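PDB 6SJ9: proteasome accessory factor B/C (PafBC) from Paenarthrobacter aurescens, which probably regulates transcription in the bacterial DNA damage response, as a protein combining winged helix-turn-helix and WYL domains. Local coordinates for residues R7-L12 / V461-T466; I60-D65 / A77-G82; S85-D90 / F425-A430. All coordinates share one frame; numbering follows the deposited sequence.

Contact 1. Residues R7-L12 / V461-T466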
loop_
_atom_site.group_PDB
_atom_site.type_symbol
_atom_site.label_atom_id
_atom_site.label_comp_id
_atom_site.label_asym_id
_atom_site.label_seq_id
_atom_site.Cartn_x
_atom_site.Cartn_y
_atom_site.Cartn_z
ATOM N N ARG A 7 -19.375 11.979 16.462
ATOM C CA ARG A 7 -19.682 13.321 16.943
ATOM C C ARG A 7 -18.438 14.203 16.909
ATOM O O ARG A 7 -18.507 15.373 16.515
ATOM C CB ARG A 7 -20.288 13.250 18.351
ATOM C CG ARG A 7 -20.757 14.578 18.925
ATOM C CD ARG A 7 -21.375 14.417 20.327
ATOM N NE ARG A 7 -20.357 14.102 21.316
ATOM C CZ ARG A 7 -20.316 12.980 22.031
ATOM N NH1 ARG A 7 -21.273 12.073 21.899
ATOM N NH2 ARG A 7 -19.335 12.773 22.901
ATOM N N LEU A 8 -17.290 13.656 17.316
ATOM C CA LEU A 8 -16.039 14.397 17.213
ATOM C C LEU A 8 -15.740 14.769 15.773
ATOM O O LEU A 8 -15.363 15.910 15.495
ATOM C CB LEU A 8 -14.882 13.593 17.798
ATOM C CG LEU A 8 -14.890 13.529 19.322
ATOM C CD1 LEU A 8 -13.650 12.833 19.841
ATOM C CD2 LEU A 8 -15.047 14.895 19.967
ATOM N N LEU A 9 -15.928 13.823 14.838
ATOM C CA LEU A 9 -15.642 14.111 13.433
ATOM C C LEU A 9 -16.527 15.232 12.909
ATOM O O LEU A 9 -16.028 16.208 12.331
ATOM C CB LEU A 9 -15.795 12.838 12.580
ATOM C CG LEU A 9 -14.766 11.760 12.914
ATOM C CD1 LEU A 9 -15.055 10.329 12.376
ATOM C CD2 LEU A 9 -13.364 12.209 12.424
ATOM N N ASN A 10 -17.833 15.150 13.187
ATOM C CA ASN A 10 -18.782 16.183 12.763
ATOM C C ASN A 10 -18.479 17.530 13.424
ATOM O O ASN A 10 -18.577 18.585 12.780
ATOM C CB ASN A 10 -20.215 15.733 13.118
ATOM C CG ASN A 10 -20.702 14.537 12.273
ATOM O OD1 ASN A 10 -20.348 14.388 11.105
ATOM N ND2 ASN A 10 -21.473 13.655 12.899
ATOM N N LEU A 11 -18.125 17.521 14.722
ATOM C CA LEU A 11 -17.782 18.776 15.388
ATOM C C LEU A 11 -16.569 19.394 14.713
ATOM O O LEU A 11 -16.567 20.577 14.377
ATOM C CB LEU A 11 -17.539 18.551 16.894
ATOM C CG LEU A 11 -17.056 19.746 17.736
ATOM C CD1 LEU A 11 -18.052 20.892 17.640
ATOM C CD2 LEU A 11 -16.854 19.373 19.190
ATOM N N LEU A 12 -15.546 18.577 14.456
ATOM C CA LEU A 12 -14.328 19.093 13.845
ATOM C C LEU A 12 -14.623 19.714 12.478
ATOM O O LEU A 12 -14.133 20.803 12.160
ATOM C CB LEU A 12 -13.286 17.969 13.740
ATOM C CG LEU A 12 -12.062 18.182 12.844
ATOM C CD1 LEU A 12 -11.229 19.357 13.322
ATOM C CD2 LEU A 12 -11.184 16.880 12.762
ATOM N N VAL A 461 -5.604 8.659 14.248
ATOM C CA VAL A 461 -5.083 9.076 12.950
ATOM C C VAL A 461 -6.248 9.389 11.998
ATOM O O VAL A 461 -6.126 10.288 11.154
ATOM C CB VAL A 461 -4.085 8.061 12.361
ATOM C CG1 VAL A 461 -4.783 6.838 11.801
ATOM C CG2 VAL A 461 -3.250 8.705 11.285
ATOM N N THR A 462 -7.418 8.755 12.196
ATOM C CA THR A 462 -8.600 9.087 11.388
ATOM C C THR A 462 -9.067 10.525 11.648
ATOM O O THR A 462 -9.317 11.282 10.707
ATOM C CB THR A 462 -9.720 8.094 11.683
ATOM O OG1 THR A 462 -9.257 6.799 11.288
ATOM C CG2 THR A 462 -11.059 8.465 10.932
ATOM N N ILE A 463 -9.122 10.928 12.912
ATOM C CA ILE A 463 -9.512 12.283 13.274
ATOM C C ILE A 463 -8.494 13.282 12.714
ATOM O O ILE A 463 -8.859 14.294 12.114
ATOM C CB ILE A 463 -9.650 12.380 14.810
ATOM C CG1 ILE A 463 -10.760 11.433 15.256
ATOM C CG2 ILE A 463 -10.001 13.789 15.302
ATOM C CD1 ILE A 463 -10.931 11.318 16.784
ATOM N N LYS A 464 -7.197 13.013 12.899
ATOM C CA LYS A 464 -6.181 13.948 12.412
ATOM C C LYS A 464 -6.228 14.099 10.894
ATOM O O LYS A 464 -6.210 15.219 10.373
ATOM C CB LYS A 464 -4.797 13.498 12.853
ATOM C CG LYS A 464 -4.625 13.499 14.348
ATOM C CD LYS A 464 -3.251 12.943 14.737
ATOM C CE LYS A 464 -2.999 13.072 16.257
ATOM N NZ LYS A 464 -1.603 12.640 16.494
ATOM N N LEU A 465 -6.363 12.992 10.165
ATOM C CA LEU A 465 -6.421 13.102 8.711
ATOM C C LEU A 465 -7.722 13.749 8.254
ATOM O O LEU A 465 -7.752 14.356 7.177
ATOM C CB LEU A 465 -6.264 11.743 8.043
ATOM C CG LEU A 465 -4.842 11.282 7.718
ATOM C CD1 LEU A 465 -4.367 12.010 6.494
ATOM C CD2 LEU A 465 -3.939 11.637 8.863
ATOM N N THR A 466 -8.802 13.609 9.045
ATOM C CA THR A 466 -10.050 14.299 8.735
ATOM C C THR A 466 -9.844 15.813 8.731
ATOM O O THR A 466 -10.366 16.517 7.862
ATOM C CB THR A 466 -11.132 13.927 9.754
ATOM O OG1 THR A 466 -11.459 12.535 9.647
ATOM C CG2 THR A 466 -12.428 14.750 9.555
#
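Leu8 CD1 lies loosely against Ile463 CD1, 4.4 Å away on the neighbouring helix. One residue on, Leu9 has the largest share of the contact on its side. Its CG stands anti to the carbonyl carbon (chi1 -66°), and from there the CD2 branch swings in towards the other helix, meeting CG1 of Ile463 at 3.9 Å. The Leu9 side chain crosses that of Thr466 at about a right angle, bringing CD2 within 3.4 Å of Thr466 OG1. The hydroxyl turned to this methyl already donates within its own helix: Thr466 OG1 reaches Thr462 O at 2.7 Å, from above the carbonyl plane, while Thr466 N comes to this oxygen from the opposite face. Leu12 closes the row a turn later. With CG anti to the backbone N (chi1 166°), its CD2 rests 3.5 Å from Ile463 O and 4.0 Å from Thr466 CG2, so one methyl covers both a backbone carbonyl and a threonine methyl. Behind the row, Leu8 and Leu11 lean on helix 39-55, whereas Thr466 leans on Leu434 of helix 427-441. The two axes run 10.3 Å apart and nearly parallel, with a signed crossing angle of -16°. Such a buried leucine-isoleucine-threonine seam is helix-to-helix packing, here joining the first helix of what is probably the N-terminal winged helix-turn-helix to helix 457-469, whose residues 461-466 belong to the PafC helix-turn-helix domain.

Contact 2. Residues I60-D65 / A77-G82. With K (potassium ion), chain C.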
loop_
_atom_site.group_PDB
_atom_site.type_symbol
_atom_site.label_atom_id
_atom_site.label_comp_id
_atom_site.label_asym_id
_atom_site.label_seq_id
_atom_site.Cartn_x
_atom_site.Cartn_y
_atom_site.Cartn_z
ATOM N N ILE A 60 -9.587 24.740 19.426
ATOM C CA ILE A 60 -10.824 25.455 19.173
ATOM C C ILE A 60 -10.672 26.891 19.658
ATOM O O ILE A 60 -10.486 27.135 20.851
ATOM C CB ILE A 60 -11.993 24.759 19.873
ATOM C CG1 ILE A 60 -12.094 23.318 19.362
ATOM C CG2 ILE A 60 -13.290 25.592 19.709
ATOM C CD1 ILE A 60 -13.113 22.520 20.072
ATOM N N GLU A 61 -10.760 27.846 18.746
ATOM C CA GLU A 61 -10.708 29.238 19.147
ATOM C C GLU A 61 -12.113 29.721 19.473
ATOM O O GLU A 61 -13.102 29.355 18.821
ATOM C CB GLU A 61 -10.024 30.142 18.120
ATOM C CG GLU A 61 -10.739 30.466 16.857
ATOM C CD GLU A 61 -10.069 31.637 16.110
ATOM O OE1 GLU A 61 -9.699 32.651 16.745
ATOM O OE2 GLU A 61 -9.915 31.544 14.879
ATOM N N THR A 62 -12.190 30.511 20.526
ATOM C CA THR A 62 -13.414 31.143 20.978
ATOM C C THR A 62 -13.322 32.620 20.636
ATOM O O THR A 62 -12.326 33.271 20.957
ATOM C CB THR A 62 -13.623 30.954 22.475
ATOM O OG1 THR A 62 -13.688 29.557 22.764
ATOM C CG2 THR A 62 -14.918 31.642 22.913
ATOM N N LEU A 63 -14.336 33.120 19.939
ATOM C CA LEU A 63 -14.450 34.531 19.593
ATOM C C LEU A 63 -15.710 35.019 20.282
ATOM O O LEU A 63 -16.782 34.437 20.084
ATOM C CB LEU A 63 -14.620 34.701 18.079
ATOM C CG LEU A 63 -13.695 33.975 17.094
ATOM C CD1 LEU A 63 -14.147 34.230 15.662
ATOM C CD2 LEU A 63 -12.223 34.309 17.273
HETATM N N MSE A 64 -15.584 36.052 21.114
HETATM C CA MSE A 64 -16.768 36.556 21.818
HETATM C C MSE A 64 -16.711 38.039 22.171
HETATM O O MSE A 64 -15.632 38.631 22.217
HETATM C CB MSE A 64 -17.006 35.743 23.098
HETATM C CG MSE A 64 -16.127 36.136 24.277
HETATM SE SE MSE A 64 -16.564 35.158 25.920
HETATM C CE MSE A 64 -15.799 36.385 27.241
ATOM N N ASP A 65 -17.897 38.613 22.398
ATOM C CA ASP A 65 -18.085 39.957 22.966
ATOM C C ASP A 65 -19.575 40.264 23.149
ATOM O O ASP A 65 -20.139 40.064 24.227
ATOM C CB ASP A 65 -17.439 41.041 22.094
ATOM C CG ASP A 65 -16.154 41.593 22.702
ATOM O OD1 ASP A 65 -15.799 41.187 23.832
ATOM O OD2 ASP A 65 -15.499 42.432 22.048
ATOM N N ALA A 77 -20.705 33.404 22.691
ATOM C CA ALA A 77 -19.440 33.002 22.097
ATOM C C ALA A 77 -19.648 32.264 20.780
ATOM O O ALA A 77 -20.646 31.566 20.577
ATOM C CB ALA A 77 -18.649 32.117 23.059
ATOM N N ARG A 78 -18.692 32.462 19.874
ATOM C CA ARG A 78 -18.603 31.770 18.593
ATOM C C ARG A 78 -17.287 30.984 18.544
ATOM O O ARG A 78 -16.274 31.418 19.106
ATOM C CB ARG A 78 -18.755 32.760 17.440
ATOM C CG ARG A 78 -19.980 33.660 17.654
ATOM C CD ARG A 78 -19.949 34.927 16.831
ATOM N NE ARG A 78 -20.072 34.621 15.405
ATOM C CZ ARG A 78 -21.224 34.595 14.734
ATOM N NH1 ARG A 78 -22.375 34.860 15.350
ATOM N NH2 ARG A 78 -21.222 34.297 13.438
ATOM N N TYR A 79 -17.312 29.802 17.926
ATOM C CA TYR A 79 -16.173 28.883 17.928
ATOM C C TYR A 79 -15.738 28.512 16.516
ATOM O O TYR A 79 -16.567 28.414 15.610
ATOM C CB TYR A 79 -16.498 27.590 18.670
ATOM C CG TYR A 79 -16.983 27.764 20.080
ATOM C CD1 TYR A 79 -16.085 27.890 21.136
ATOM C CD2 TYR A 79 -18.345 27.803 20.366
ATOM C CE1 TYR A 79 -16.529 28.027 22.434
ATOM C CE2 TYR A 79 -18.799 27.964 21.685
ATOM C CZ TYR A 79 -17.883 28.067 22.709
ATOM O OH TYR A 79 -18.318 28.227 24.021
ATOM N N ARG A 80 -14.433 28.312 16.331
ATOM C CA ARG A 80 -13.940 27.872 15.028
ATOM C C ARG A 80 -12.574 27.228 15.177
ATOM O O ARG A 80 -11.875 27.408 16.179
ATOM C CB ARG A 80 -13.860 29.010 14.014
ATOM C CG ARG A 80 -12.657 29.856 14.131
ATOM C CD ARG A 80 -12.691 30.990 13.109
ATOM N NE ARG A 80 -11.581 31.917 13.345
ATOM C CZ ARG A 80 -11.304 32.983 12.596
ATOM N NH1 ARG A 80 -12.062 33.278 11.541
ATOM N NH2 ARG A 80 -10.269 33.757 12.916
ATOM N N ILE A 81 -12.226 26.447 14.176
ATOM C CA ILE A 81 -10.935 25.798 14.068
ATOM C C ILE A 81 -10.315 26.181 12.727
ATOM O O ILE A 81 -11.015 26.263 11.710
ATOM C CB ILE A 81 -11.079 24.254 14.157
ATOM C CG1 ILE A 81 -11.619 23.800 15.509
ATOM C CG2 ILE A 81 -9.734 23.591 13.914
ATOM C CD1 ILE A 81 -11.843 22.285 15.588
ATOM N N GLY A 82 -9.000 26.385 12.722
ATOM C CA GLY A 82 -8.291 26.704 11.510
ATOM C C GLY A 82 -8.380 28.144 11.085
ATOM O O GLY A 82 -7.942 28.469 9.980
HETATM K K K C . -12.259 27.663 9.770
#
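Glu61 and Arg80 face each other as an antiparallel hydrogen-bonded pair, Glu61 N giving to Arg80 O at 2.8 Å and Arg80 N returning a bond to Glu61 O. Leu63 and Arg78 repeat the pattern; the bond from Leu63 N to Arg78 O is 2.7 Å long and practically straight. Between them lies the pair Thr62-Tyr79, not hydrogen-bonded, where the threonine runs alongside the ring with OG1 3.2 Å from CE1 of Tyr79. On the other face, Glu61 CG and Arg80 CG both stand between backbone N and carbonyl carbon (chi1 73° and 81°), which sends the two chains out side by side. They form a salt bridge, though OE2 is modelled too near NE for its details to be trusted. Leu63 CD1 lies over one face of that guanidinium, towards its rim.

Further out, Arg80 NH1 is held by Lys19 O, and Tyr79 meets Phe46 edge-to-face. Ile81 O binds the potassium ion at 2.7 Å, together with the carbonyls of Leu16, Thr18, Lys83 and Ser85. Gripped by five neutral oxygens, the ion probably holds the chain leaving this hairpin, probably the wing, against the end of helix 2-17.

Contact 3. Residues S85-D90 / F425-A430. With K (potassium ion), chain C.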
loop_
_atom_site.group_PDB
_atom_site.type_symbol
_atom_site.label_atom_id
_atom_site.label_comp_id
_atom_site.label_asym_id
_atom_site.label_seq_id
_atom_site.Cartn_x
_atom_site.Cartn_y
_atom_site.Cartn_z
ATOM N N SER A 85 -9.013 29.294 7.230
ATOM C CA SER A 85 -8.972 28.128 6.352
ATOM C C SER A 85 -9.953 27.048 6.810
ATOM O O SER A 85 -10.462 27.061 7.932
ATOM C CB SER A 85 -7.566 27.552 6.264
ATOM O OG SER A 85 -7.044 27.364 7.560
ATOM N N ASN A 86 -10.258 26.128 5.905
ATOM C CA ASN A 86 -11.159 25.047 6.235
ATOM C C ASN A 86 -10.477 23.684 6.237
ATOM O O ASN A 86 -11.179 22.663 6.268
ATOM C CB ASN A 86 -12.371 25.036 5.309
ATOM C CG ASN A 86 -11.994 25.007 3.862
ATOM O OD1 ASN A 86 -10.874 24.606 3.500
ATOM N ND2 ASN A 86 -12.951 25.400 2.993
ATOM N N ARG A 87 -9.139 23.648 6.193
ATOM C CA ARG A 87 -8.317 22.443 6.330
ATOM C C ARG A 87 -7.200 22.715 7.326
ATOM O O ARG A 87 -6.851 23.864 7.561
ATOM C CB ARG A 87 -7.594 22.003 5.023
ATOM C CG ARG A 87 -8.414 21.535 3.922
ATOM C CD ARG A 87 -7.598 20.703 2.920
ATOM N NE ARG A 87 -6.358 21.291 2.390
ATOM C CZ ARG A 87 -5.121 20.810 2.564
ATOM N NH1 ARG A 87 -4.856 19.705 3.287
ATOM N NH2 ARG A 87 -4.121 21.440 1.981
ATOM N N LEU A 88 -6.684 21.653 7.962
ATOM C CA LEU A 88 -5.427 21.718 8.720
ATOM C C LEU A 88 -4.448 20.714 8.113
ATOM O O LEU A 88 -4.387 19.549 8.530
ATOM C CB LEU A 88 -5.692 21.445 10.197
ATOM C CG LEU A 88 -6.360 22.672 10.855
ATOM C CD1 LEU A 88 -6.897 22.297 12.204
ATOM C CD2 LEU A 88 -5.426 23.885 11.007
ATOM N N PRO A 89 -3.629 21.133 7.147
ATOM C CA PRO A 89 -2.793 20.166 6.406
ATOM C C PRO A 89 -1.716 19.501 7.237
ATOM O O PRO A 89 -1.222 18.414 6.840
ATOM C CB PRO A 89 -2.144 21.031 5.305
ATOM C CG PRO A 89 -2.940 22.262 5.259
ATOM C CD PRO A 89 -3.531 22.493 6.608
ATOM N N ASP A 90 -1.328 20.106 8.370
ATOM C CA ASP A 90 -0.165 19.668 9.148
ATOM C C ASP A 90 -0.630 18.867 10.355
ATOM O O ASP A 90 -1.455 19.355 11.141
ATOM C CB ASP A 90 0.680 20.863 9.622
ATOM C CG ASP A 90 1.183 21.700 8.475
ATOM O OD1 ASP A 90 1.005 22.934 8.510
ATOM O OD2 ASP A 90 1.741 21.133 7.527
ATOM N N PHE A 425 -0.215 17.025 4.462
ATOM C CA PHE A 425 -0.981 16.321 3.455
ATOM C C PHE A 425 -1.783 17.343 2.680
ATOM O O PHE A 425 -2.397 18.226 3.273
ATOM C CB PHE A 425 -1.930 15.284 4.063
ATOM C CG PHE A 425 -1.233 14.138 4.752
ATOM C CD1 PHE A 425 -0.750 13.055 4.030
ATOM C CD2 PHE A 425 -1.073 14.137 6.115
ATOM C CE1 PHE A 425 -0.107 11.965 4.676
ATOM C CE2 PHE A 425 -0.445 13.071 6.771
ATOM C CZ PHE A 425 0.029 11.987 6.057
ATOM N N SER A 426 -1.826 17.191 1.368
ATOM C CA SER A 426 -2.816 17.931 0.604
ATOM C C SER A 426 -4.219 17.351 0.859
ATOM O O SER A 426 -4.395 16.252 1.425
ATOM C CB SER A 426 -2.498 17.837 -0.886
ATOM O OG SER A 426 -2.502 16.451 -1.303
ATOM N N GLU A 427 -5.225 18.080 0.374
ATOM C CA GLU A 427 -6.592 17.607 0.468
ATOM C C GLU A 427 -6.732 16.228 -0.170
ATOM O O GLU A 427 -7.304 15.311 0.431
ATOM C CB GLU A 427 -7.538 18.625 -0.170
ATOM C CG GLU A 427 -9.005 18.202 -0.078
ATOM C CD GLU A 427 -9.974 19.257 -0.581
ATOM O OE1 GLU A 427 -9.563 20.396 -0.806
ATOM O OE2 GLU A 427 -11.160 18.950 -0.756
ATOM N N GLU A 428 -6.132 16.041 -1.352
ATOM C CA GLU A 428 -6.279 14.795 -2.104
ATOM C C GLU A 428 -5.601 13.626 -1.404
ATOM O O GLU A 428 -6.158 12.526 -1.355
ATOM C CB GLU A 428 -5.718 14.982 -3.516
ATOM C CG GLU A 428 -6.546 15.946 -4.426
ATOM C CD GLU A 428 -6.430 17.471 -4.080
ATOM O OE1 GLU A 428 -5.555 17.886 -3.271
ATOM O OE2 GLU A 428 -7.250 18.256 -4.638
ATOM N N GLU A 429 -4.384 13.840 -0.903
ATOM C CA GLU A 429 -3.661 12.804 -0.160
ATOM C C GLU A 429 -4.380 12.402 1.130
ATOM O O GLU A 429 -4.436 11.217 1.465
ATOM C CB GLU A 429 -2.240 13.293 0.182
ATOM C CG GLU A 429 -1.325 13.453 -1.058
ATOM C CD GLU A 429 -0.113 14.396 -0.816
ATOM O OE1 GLU A 429 -0.028 15.092 0.245
ATOM O OE2 GLU A 429 0.778 14.385 -1.694
ATOM N N ALA A 430 -4.908 13.382 1.872
ATOM C CA ALA A 430 -5.661 13.084 3.089
ATOM C C ALA A 430 -6.937 12.305 2.766
ATOM O O ALA A 430 -7.260 11.331 3.450
ATOM C CB ALA A 430 -6.004 14.378 3.834
HETATM K K K C . -12.259 27.663 9.770
#
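Phe425 meets the loop 85-90 through both ends of its backbone. Its N donates to Pro89 O at 2.9 Å, and its O takes the NH1 hydrogen of Arg87, also at 2.9 Å, with an N-H...O angle of 159°. The carbonyl oxygen lies at the edge of the guanidinium, near its plane. Bending at chi3 (-52°) turns this group back towards the helix start, and the same NH1 is shared with Ala468 O of helix 457-469, so one nitrogen bridges two backbone carbonyls. Pro89 CB also lies 3.5 Å from Phe425 O, while the phenylalanine ring packs on Leu465. At the start of the loop, Ser85 O binds the potassium ion at 2.6 Å, in a site completed by Leu16, Thr18, Ile81 and Lys83.

Ser426 follows as the N-cap of helix 427-441. With Glu429 it makes a capping box: Glu429 N gives to Ser426 OG at 3.2 Å, and Ser426 N gives to Glu429 OE1 at 3.0 Å, meeting the carboxylate from above its plane.

Glu427 begins the helix, its N over one face of the Arg87 guanidinium, 3.3 Å above the plane and towards the rim; two donors face each other there, with no bond. Its CB touches Arg87 CD at 3.7 Å. The Glu427 carboxylate makes no salt bridge with Arg87, yet its charge may temper the meeting of a cation with the positive end of a helix. Replacing Arg87 with an alanine would probably leave Phe425 O and Ala468 O without their shared donor and uncover the aliphatic flank of Glu427. One turn into the helix, Ala430 N bonds to Ser426 O, and the Ala430 methyl faces Leu465 and Ala468.

In the fold
Contact 1 is the buried member of the set, contact 2 is partly buried and contact 3 lies at the surface, and their chemistry follows suit: methyl packing in the first, strand pairing with a charged pair in the second, and backbone bonds with an arginine that donates to carbonyls in the third. Contact 1 uses helix 457-469 and contact 3 the start of helix 427-441, which precedes it in the chain; the two pack through Leu465 against Phe425 and Ala430. Contact 2 reaches both neighbours through Ile81, which touches Leu12 of contact 1 and Leu88 of contact 3. Segments 77-82 and 85-90 each give a carbonyl to the same potassium ion, tying the hairpin to the loop that follows it.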